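Local coordinates for protein KLLA0E08119p (Kluyveromyces lactis, PDB 3VA7) that probably uses biotin, ATP and hydrogencarbonate to carboxylate urea to urea-1-carboxylate, as the urea carboxylase part of a larger urea-degrading enzyme, at residues G706-W711 against Q1143-E1148; Q260-K265 against V467-D472. All blocks are in the same frame, centred on the assembly; numbering follows the deposited sequence.

How the interactions relate
Both contacts tie a loop or hairpin to a partner far along the chain, at opposite sides of its centre, with their own centres about 68 Å apart; they share no elements, though each has a bridging water. Interaction 1 is a surface contact: 706-711, in the carboxyltransferase part, runs antiparallel to the loop between helix 1133-1142 and strand 1168-1171, joined by a lysine-glutamate salt bridge at one end and thin van der Waals packing elsewhere, W711 alone being buried. Interaction 2 lies in the biotin carboxylase part and is partly buried, with Q260 and L468 enclosed. There the direct polar link is an aspartate carboxylate on a backbone N-H of a beta hairpin, with no side-chain salt bridge between the segments.

Interaction 1 of 2, residues G706-W711 against Q1143-E1148; sequences GPKPKW and QVANAE
Two extended loops meet where K708, in the carboxyltransferase part (subdomain A and B) after strand 701-705, faces A1145 and E1148 on the loop between helix 1133-1142 and strand 1168-1171. The touching parts run antiparallel, their end-to-end directions 170° apart. K708 lays its aliphatic chain over the methyl of A1145, CD lying 3.9 Å from A1145 CB. Its CG stands beside the backbone N (chi1 -60°), and bends at chi2 and chi4 carry the amine on to the glutamate. The K708 and E1148 side chains approach from opposite directions and close a salt bridge, NZ to OE2, modelled at a doubtful 2.4 Å. The other oxygen, E1148 OE1, accepts from a water at 3.1 Å that also donates to G706 O at 2.9 Å, which gives each carboxylate oxygen a partner. Q1143 OE1 comes loosely and obliquely to the indole of W711, 4.4 Å from CD1, its NE2 hydrogen-bonded to A1139 O of helix 1133-1142; P709 CB lies on one face of that ring. W711 NE1 is hydrogen-bonded to D741 OD1, and its ring meets F678, H722 and F738 of strand 735-739; P709 and K710 rest on helix 680-688, and N1146 ND2 hydrogen-bonds to I950 O.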
loop_
_atom_site.group_PDB
_atom_site.type_symbol
_atom_site.label_atom_id
_atom_site.label_comp_id
_atom_site.label_asym_id
_atom_site.label_seq_id
_atom_site.Cartn_x
_atom_site.Cartn_y
_atom_site.Cartn_z
ATOM N N GLY A 706 -22.684 8.504 24.872
ATOM C CA GLY A 706 -23.366 8.226 26.116
ATOM C C GLY A 706 -22.877 9.084 27.260
ATOM O O GLY A 706 -22.392 10.208 27.064
ATOM N N PRO A 707 -22.974 8.567 28.473
ATOM C CA PRO A 707 -22.750 9.435 29.645
ATOM C C PRO A 707 -21.321 9.907 29.728
ATOM O O PRO A 707 -20.421 9.173 29.383
ATOM C CB PRO A 707 -23.062 8.524 30.831
ATOM C CG PRO A 707 -22.851 7.059 30.285
ATOM C CD PRO A 707 -23.010 7.120 28.782
ATOM N N LYS A 708 -21.123 11.111 30.232
ATOM C CA LYS A 708 -19.820 11.743 30.275
ATOM C C LYS A 708 -19.087 11.304 31.506
ATOM O O LYS A 708 -19.697 11.105 32.497
ATOM C CB LYS A 708 -19.981 13.272 30.228
ATOM C CG LYS A 708 -20.702 13.770 28.958
ATOM C CD LYS A 708 -20.097 13.215 27.615
ATOM C CE LYS A 708 -21.030 13.433 26.410
ATOM N NZ LYS A 708 -21.572 14.857 26.316
ATOM N N PRO A 709 -17.762 11.144 31.450
ATOM C CA PRO A 709 -17.022 10.598 32.631
ATOM C C PRO A 709 -16.846 11.516 33.820
ATOM O O PRO A 709 -16.798 12.743 33.673
ATOM C CB PRO A 709 -15.625 10.248 32.073
ATOM C CG PRO A 709 -15.793 10.224 30.584
ATOM C CD PRO A 709 -16.913 11.203 30.250
ATOM N N LYS A 710 -16.730 10.912 34.994
ATOM C CA LYS A 710 -16.358 11.668 36.151
ATOM C C LYS A 710 -15.008 11.141 36.541
ATOM O O LYS A 710 -14.834 9.950 36.812
ATOM C CB LYS A 710 -17.390 11.529 37.287
ATOM C CG LYS A 710 -18.852 11.559 36.858
ATOM C CD LYS A 710 -19.745 11.248 38.026
ATOM C CE LYS A 710 -20.962 12.157 38.036
ATOM N NZ LYS A 710 -22.022 11.646 37.182
ATOM N N TRP A 711 -14.041 12.033 36.515
ATOM C CA TRP A 711 -12.661 11.673 36.674
ATOM C C TRP A 711 -12.175 11.706 38.133
ATOM O O TRP A 711 -12.595 12.524 38.930
ATOM C CB TRP A 711 -11.807 12.578 35.792
ATOM C CG TRP A 711 -12.166 12.483 34.351
ATOM C CD1 TRP A 711 -12.810 13.432 33.595
ATOM C CD2 TRP A 711 -11.930 11.376 33.472
ATOM N NE1 TRP A 711 -12.963 12.998 32.300
ATOM C CE2 TRP A 711 -12.426 11.743 32.190
ATOM C CE3 TRP A 711 -11.308 10.126 33.624
ATOM C CZ2 TRP A 711 -12.328 10.900 31.076
ATOM C CZ3 TRP A 711 -11.216 9.276 32.496
ATOM C CH2 TRP A 711 -11.740 9.666 31.250
ATOM N N GLN A 1143 -11.273 19.988 30.099
ATOM C CA GLN A 1143 -12.163 18.929 30.572
ATOM C C GLN A 1143 -13.657 19.074 30.232
ATOM O O GLN A 1143 -14.439 18.210 30.650
ATOM C CB GLN A 1143 -12.109 18.973 32.092
ATOM C CG GLN A 1143 -11.834 17.732 32.768
ATOM C CD GLN A 1143 -11.236 17.982 34.132
ATOM O OE1 GLN A 1143 -11.707 17.406 35.105
ATOM N NE2 GLN A 1143 -10.161 18.794 34.212
ATOM N N VAL A 1144 -14.073 20.187 29.597
ATOM C CA VAL A 1144 -15.498 20.403 29.282
ATOM C C VAL A 1144 -15.796 19.488 28.103
ATOM O O VAL A 1144 -15.187 19.664 27.042
ATOM C CB VAL A 1144 -15.870 21.915 28.916
ATOM C CG1 VAL A 1144 -17.334 22.017 28.507
ATOM C CG2 VAL A 1144 -15.562 22.938 30.059
ATOM N N ALA A 1145 -16.683 18.497 28.285
ATOM C CA ALA A 1145 -17.099 17.613 27.184
ATOM C C ALA A 1145 -17.604 18.438 26.001
ATOM O O ALA A 1145 -18.195 19.486 26.198
ATOM C CB ALA A 1145 -18.168 16.626 27.634
ATOM N N ASN A 1146 -17.340 17.985 24.778
ATOM C CA ASN A 1146 -17.845 18.655 23.579
ATOM C C ASN A 1146 -19.390 18.632 23.577
ATOM O O ASN A 1146 -19.994 17.764 24.212
ATOM C CB ASN A 1146 -17.263 17.962 22.332
ATOM C CG ASN A 1146 -17.441 18.772 21.045
ATOM O OD1 ASN A 1146 -17.578 19.990 21.068
ATOM N ND2 ASN A 1146 -17.431 18.079 19.913
ATOM N N ALA A 1147 -20.015 19.595 22.897
ATOM C CA ALA A 1147 -21.481 19.699 22.785
ATOM C C ALA A 1147 -22.092 18.466 22.135
ATOM O O ALA A 1147 -21.481 17.855 21.253
ATOM C CB ALA A 1147 -21.878 20.939 21.997
ATOM N N GLU A 1148 -23.299 18.103 22.568
ATOM C CA GLU A 1148 -24.025 16.993 21.967
ATOM C C GLU A 1148 -24.301 17.364 20.537
ATOM O O GLU A 1148 -24.635 18.516 20.277
ATOM C CB GLU A 1148 -25.359 16.758 22.692
ATOM C CG GLU A 1148 -25.223 16.268 24.156
ATOM C CD GLU A 1148 -24.553 14.878 24.286
ATOM O OE1 GLU A 1148 -25.117 13.877 23.771
ATOM O OE2 GLU A 1148 -23.477 14.796 24.926
HETATM O O HOH W 1 -24.563 11.880 26.082
#

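Interaction 2 of 2, residues Q260-K265 against V467-D472; sequences QRRNQK and VLDSFD
R261 and L468 bring their CA atoms to 5.3 Å, where the type I' turn R261 to Q264, linking antiparallel strands 249-261 and 264-270 of the biotin carboxylase part, meets the 3-10 segment 467-469; two backbone hydrogen bonds pair R261 with Q264. L468 sets its CB beside Q260 O, at 3.2 Å; its CG stands beside the backbone N (chi1 -74°), which turns the branch over the Q260 backbone, and it also packs on Y448 and I452 of helix 446-454. A water bridges the two segments, donating to Q260 O at 2.8 Å and accepting from L468 N at 3.1 Å. D469 supplies the direct polar link: R262 N is shared between OD1 at 3.2 Å and OD2 at 3.3 Å, a bifurcated bond on the syn side of both oxygens, tilted from the carboxylate plane and bent (N-H...O 142° and 144°). R262 crosses D469 at about a right angle, its guanidinium leading away; R261 turns off to a cation-pi contact with F377. With an alanine at D469, R262 N is likely to lose this acceptor, and the turn its direct polar tie. The carboxylate thus grips main chain; R261 NH2 and R262 NE, nearby without touching, would probably favour its negative charge weakly.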
loop_
_atom_site.group_PDB
_atom_site.type_symbol
_atom_site.label_atom_id
_atom_site.label_comp_id
_atom_site.label_asym_id
_atom_site.label_seq_id
_atom_site.Cartn_x
_atom_site.Cartn_y
_atom_site.Cartn_z
ATOM N N GLN A 260 0.853 -11.233 -33.111
ATOM C CA GLN A 260 0.537 -9.814 -33.001
ATOM C C GLN A 260 -0.963 -9.635 -32.701
ATOM O O GLN A 260 -1.794 -10.382 -33.199
ATOM C CB GLN A 260 0.832 -9.129 -34.325
ATOM C CG GLN A 260 2.299 -9.049 -34.728
ATOM C CD GLN A 260 2.510 -8.458 -36.140
ATOM O OE1 GLN A 260 1.820 -7.502 -36.557
ATOM N NE2 GLN A 260 3.461 -9.024 -36.871
ATOM N N ARG A 261 -1.303 -8.625 -31.912
ATOM C CA ARG A 261 -2.665 -8.329 -31.581
ATOM C C ARG A 261 -2.978 -6.957 -32.148
ATOM O O ARG A 261 -2.306 -5.977 -31.796
ATOM C CB ARG A 261 -2.851 -8.343 -30.073
ATOM C CG ARG A 261 -4.246 -8.029 -29.625
ATOM C CD ARG A 261 -4.307 -7.675 -28.147
ATOM N NE ARG A 261 -3.909 -6.291 -27.870
ATOM C CZ ARG A 261 -4.644 -5.203 -28.120
ATOM N NH1 ARG A 261 -4.155 -4.000 -27.827
ATOM N NH2 ARG A 261 -5.860 -5.286 -28.670
ATOM N N ARG A 262 -3.992 -6.884 -33.027
ATOM C CA ARG A 262 -4.307 -5.652 -33.753
ATOM C C ARG A 262 -2.977 -5.030 -34.171
ATOM O O ARG A 262 -2.729 -3.835 -33.980
ATOM C CB ARG A 262 -5.133 -4.675 -32.900
ATOM C CG ARG A 262 -6.664 -4.970 -32.781
ATOM C CD ARG A 262 -7.529 -3.686 -32.974
ATOM N NE ARG A 262 -7.131 -2.545 -32.112
ATOM C CZ ARG A 262 -7.508 -1.264 -32.297
ATOM N NH1 ARG A 262 -8.305 -0.935 -33.317
ATOM N NH2 ARG A 262 -7.093 -0.300 -31.459
ATOM N N ASN A 263 -2.105 -5.893 -34.694
ATOM C CA ASN A 263 -0.787 -5.490 -35.187
ATOM C C ASN A 263 0.330 -5.133 -34.149
ATOM O O ASN A 263 1.396 -4.621 -34.520
ATOM C CB ASN A 263 -0.955 -4.369 -36.232
ATOM C CG ASN A 263 -1.155 -4.922 -37.632
ATOM O OD1 ASN A 263 -2.231 -5.435 -37.967
ATOM N ND2 ASN A 263 -0.102 -4.856 -38.450
ATOM N N GLN A 264 0.111 -5.397 -32.866
ATOM C CA GLN A 264 1.126 -5.035 -31.897
ATOM C C GLN A 264 1.793 -6.309 -31.363
ATOM O O GLN A 264 1.127 -7.191 -30.802
ATOM C CB GLN A 264 0.513 -4.185 -30.804
ATOM C CG GLN A 264 -0.235 -2.966 -31.326
ATOM C CD GLN A 264 -1.147 -2.365 -30.276
ATOM O OE1 GLN A 264 -0.676 -1.842 -29.266
ATOM N NE2 GLN A 264 -2.466 -2.439 -30.498
ATOM N N LYS A 265 3.105 -6.432 -31.570
ATOM C CA LYS A 265 3.774 -7.701 -31.298
ATOM C C LYS A 265 3.726 -8.032 -29.807
ATOM O O LYS A 265 3.761 -7.100 -28.995
ATOM C CB LYS A 265 5.182 -7.666 -31.858
ATOM C CG LYS A 265 5.166 -7.250 -33.322
ATOM C CD LYS A 265 6.471 -7.593 -34.030
ATOM C CE LYS A 265 7.377 -6.415 -34.066
ATOM N NZ LYS A 265 8.186 -6.401 -35.313
ATOM N N VAL A 467 -3.818 -14.837 -35.687
ATOM C CA VAL A 467 -4.217 -15.694 -34.565
ATOM C C VAL A 467 -4.690 -14.972 -33.290
ATOM O O VAL A 467 -5.828 -15.176 -32.842
ATOM C CB VAL A 467 -3.102 -16.708 -34.228
ATOM C CG1 VAL A 467 -3.442 -17.512 -32.979
ATOM C CG2 VAL A 467 -2.876 -17.637 -35.398
ATOM N N LEU A 468 -3.821 -14.141 -32.715
ATOM C CA LEU A 468 -4.111 -13.434 -31.479
ATOM C C LEU A 468 -5.343 -12.574 -31.562
ATOM O O LEU A 468 -5.907 -12.232 -30.528
ATOM C CB LEU A 468 -2.938 -12.548 -31.079
ATOM C CG LEU A 468 -1.709 -13.230 -30.524
ATOM C CD1 LEU A 468 -0.996 -12.237 -29.662
ATOM C CD2 LEU A 468 -2.086 -14.461 -29.726
ATOM N N ASP A 469 -5.747 -12.203 -32.777
ATOM C CA ASP A 469 -6.975 -11.415 -32.973
ATOM C C ASP A 469 -8.290 -12.180 -32.734
ATOM O O ASP A 469 -9.341 -11.573 -32.466
ATOM C CB ASP A 469 -6.962 -10.707 -34.327
ATOM C CG ASP A 469 -6.311 -9.350 -34.243
ATOM O OD1 ASP A 469 -5.309 -9.126 -34.938
ATOM O OD2 ASP A 469 -6.778 -8.506 -33.442
ATOM N N SER A 470 -8.217 -13.504 -32.827
ATOM C CA SER A 470 -9.341 -14.383 -32.476
ATOM C C SER A 470 -8.900 -15.437 -31.423
ATOM O O SER A 470 -9.199 -16.642 -31.530
ATOM C CB SER A 470 -9.967 -15.029 -33.742
ATOM O OG SER A 470 -8.994 -15.637 -34.585
ATOM N N PHE A 471 -8.167 -14.977 -30.410
ATOM C CA PHE A 471 -7.634 -15.898 -29.427
ATOM C C PHE A 471 -8.579 -15.939 -28.241
ATOM O O PHE A 471 -8.980 -14.882 -27.687
ATOM C CB PHE A 471 -6.229 -15.493 -28.999
ATOM C CG PHE A 471 -5.622 -16.412 -27.981
ATOM C CD1 PHE A 471 -5.013 -17.598 -28.372
ATOM C CD2 PHE A 471 -5.649 -16.080 -26.629
ATOM C CE1 PHE A 471 -4.451 -18.452 -27.439
ATOM C CE2 PHE A 471 -5.094 -16.925 -25.690
ATOM C CZ PHE A 471 -4.492 -18.127 -26.099
ATOM N N ASP A 472 -8.950 -17.166 -27.865
ATOM C CA ASP A 472 -9.888 -17.344 -26.760
ATOM C C ASP A 472 -9.167 -17.159 -25.421
ATOM O O ASP A 472 -8.507 -18.108 -24.920
ATOM C CB ASP A 472 -10.641 -18.691 -26.827
ATOM C CG ASP A 472 -12.052 -18.604 -26.208
ATOM O OD1 ASP A 472 -12.692 -19.675 -26.001
ATOM O OD2 ASP A 472 -12.516 -17.461 -25.928
HETATM O O HOH W 2 -1.541 -12.882 -34.325
#